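PDB 5JIP: cortical-lytic enzyme from Clostridium perfringens, which probably hydrolyses the glycan strands of cortical peptidoglycan during spore germination, as a muramidase of glycoside hydrolase family 25. Local coordinates for residues N224-D227 / S228-P231. Sequence-based numbering, arbitrary orientation.
Sequences NSID and SLMP. With MG (magnesium ion), chain E.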
ATOM      1  N   ASN A 224       3.646 -14.376   8.889  1.00 10.07           N
ATOM      2  CA  ASN A 224       3.313 -14.162  10.287  1.00 10.82           C
ATOM      3  C   ASN A 224       1.819 -14.028  10.514  1.00 11.87           C
ATOM      4  O   ASN A 224       1.328 -14.343  11.607  1.00 14.62           O
ATOM      5  CB  ASN A 224       4.026 -12.921  10.787  1.00 11.55           C
ATOM      6  CG  ASN A 224       5.515 -13.132  10.899  1.00 18.68           C
ATOM      7  OD1 ASN A 224       6.031 -14.208  10.579  1.00 15.31           O
ATOM      8  ND2 ASN A 224       6.214 -12.122  11.377  1.00 20.03           N
ATOM      9  N   SER A 225       1.089 -13.547   9.517  1.00 12.10           N
ATOM     10  CA  SER A 225      -0.355 -13.431   9.592  1.00  9.74           C
ATOM     11  C   SER A 225      -1.013 -14.170   8.440  1.00  6.63           C
ATOM     12  O   SER A 225      -0.590 -14.049   7.290  1.00  7.32           O
ATOM     13  CB  SER A 225      -0.798 -11.979   9.546  1.00 11.32           C
ATOM     14  OG  SER A 225      -2.209 -11.925   9.568  1.00 11.44           O
ATOM     15  N   ILE A 226      -2.087 -14.891   8.763  1.00  7.98           N
ATOM     16  CA  ILE A 226      -2.893 -15.543   7.735  1.00  6.28           C
ATOM     17  C   ILE A 226      -3.417 -14.511   6.739  1.00  8.65           C
ATOM     18  O   ILE A 226      -3.668 -14.828   5.574  1.00  6.32           O
ATOM     19  CB  ILE A 226      -4.034 -16.342   8.398  1.00 11.20           C
ATOM     20  CG1 ILE A 226      -4.830 -17.100   7.349  1.00 13.47           C
ATOM     21  CG2 ILE A 226      -4.967 -15.435   9.172  1.00 10.83           C
ATOM     22  CD1 ILE A 226      -4.023 -18.265   6.714  1.00 12.72           C
ATOM     23  N   ASP A 227      -3.599 -13.267   7.185  1.00  5.23           N
ATOM     24  CA  ASP A 227      -4.091 -12.216   6.308  1.00  7.66           C
ATOM     25  C   ASP A 227      -3.183 -12.024   5.099  1.00  6.94           C
ATOM     26  O   ASP A 227      -3.669 -11.688   4.012  1.00  7.18           O
ATOM     27  CB  ASP A 227      -4.217 -10.895   7.083  1.00  7.24           C
ATOM     28  CG  ASP A 227      -5.167 -10.972   8.280  1.00 12.92           C
ATOM     29  OD1 ASP A 227      -6.036 -11.831   8.303  1.00 14.96           O
ATOM     30  OD2 ASP A 227      -5.031 -10.130   9.197  1.00 16.38           O
ATOM     31  N   SER A 228      -1.886 -12.298   5.249  1.00  5.50           N
ATOM     32  CA  SER A 228      -0.935 -12.089   4.158  1.00  5.57           C
ATOM     33  C   SER A 228      -1.070 -13.132   3.046  1.00  5.28           C
ATOM     34  O   SER A 228      -0.434 -12.984   2.011  1.00  6.28           O
ATOM     35  CB  SER A 228       0.484 -12.096   4.700  1.00  6.68           C
ATOM     36  OG  SER A 228       0.677 -10.965   5.544  1.00 10.38           O
ATOM     37  N   LEU A 229      -1.851 -14.189   3.257  1.00  6.81           N
ATOM     38  CA  LEU A 229      -2.156 -15.147   2.203  1.00  5.76           C
ATOM     39  C   LEU A 229      -3.496 -14.882   1.531  1.00  6.46           C
ATOM     40  O   LEU A 229      -3.762 -15.465   0.462  1.00  5.70           O
ATOM     41  CB  LEU A 229      -2.171 -16.579   2.775  1.00  5.93           C
ATOM     42  CG  LEU A 229      -0.836 -17.134   3.296  1.00  6.30           C
ATOM     43  CD1 LEU A 229      -1.036 -18.525   3.882  1.00  9.49           C
ATOM     44  CD2 LEU A 229       0.216 -17.149   2.165  1.00  9.85           C
ATOM     45  N   MET A 230      -4.347 -14.037   2.135  1.00  5.40           N
ATOM     46  CA  MET A 230      -5.750 -13.857   1.740  1.00  4.62           C
ATOM     47  C   MET A 230      -6.071 -12.424   1.313  1.00  8.29           C
ATOM     48  O   MET A 230      -5.429 -11.474   1.772  1.00  9.19           O
ATOM     49  CB  MET A 230      -6.683 -14.221   2.895  1.00  7.63           C
ATOM     50  CG  MET A 230      -6.443 -15.585   3.440  1.00  8.46           C
ATOM     51  SD  MET A 230      -7.705 -16.109   4.631  1.00 10.09           S
ATOM     52  CE  MET A 230      -7.597 -14.855   5.908  1.00 13.74           C
ATOM     53  N   PRO A 231      -7.079 -12.230   0.470  1.00  6.97           N
ATOM     54  CA  PRO A 231      -7.607 -10.887   0.281  1.00  5.96           C
ATOM     55  C   PRO A 231      -8.187 -10.358   1.580  1.00  7.47           C
ATOM     56  O   PRO A 231      -8.666 -11.139   2.436  1.00  6.75           O
ATOM     57  CB  PRO A 231      -8.699 -11.078  -0.786  1.00  6.98           C
ATOM     58  CG  PRO A 231      -8.383 -12.409  -1.410  1.00  6.70           C
ATOM     59  CD  PRO A 231      -7.826 -13.215  -0.339  1.00  9.68           C
TER
HETATM   60 MG    MG E 403      -3.930 -10.253   2.413  0.99  7.18          MG
HETATM   61  O   HOH W   1       2.221 -11.464   7.834  1.00 10.06           O
HETATM   62  O   HOH W   2      -2.544 -11.154   1.112  1.00  5.99           O
HETATM   63  O   HOH W   3      -5.425  -9.311   3.603  1.00  4.65           O
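The carbonyl oxygens of D227 and M230 close on one magnesium ion, D227 O at 2.2 Å and M230 O at 2.0 Å. Two waters and carboxylate oxygens of D258 and D304 complete the six ligands; the carboxylate of D227 turns elsewhere, OD2 accepting from the backbone N of D257.

A short 3-10 segment, 226-229, sets D227 O in place with i to i+3 bonds: S228 N to S225 O and L229 N to I226 O, both 3.0 Å, then M230 N to D227 O at 3.1 Å. M230 then leaves the helix extended (phi/psi -120°/154°), which turns its carbonyl to the same ion. D227 O thus carries both the metal and an N-H. S225 OG takes the N-H of D227 at 3.1 Å, an ST turn, and is also hydrogen-bonded to the carboxylate (OD2) of D257. A water links S225 N to S228 OG.

I226 sends CG1 anti to its N, which lays it 3.8 Å from M230 CE; the methionine chain, bent at chi3 (-59°), folds its methyl back over the turn. I226 CD1 meets L229 CD1 at 4.1 Å.

The turn lies between strand 217-221, which closes the family 25 barrel sheet, and strand 239-243 of the C-terminal beta domain. D258, just before strand 259-266, and D304, ending strand 296-304, join the same ion, so magnesium ties this linker to that domain.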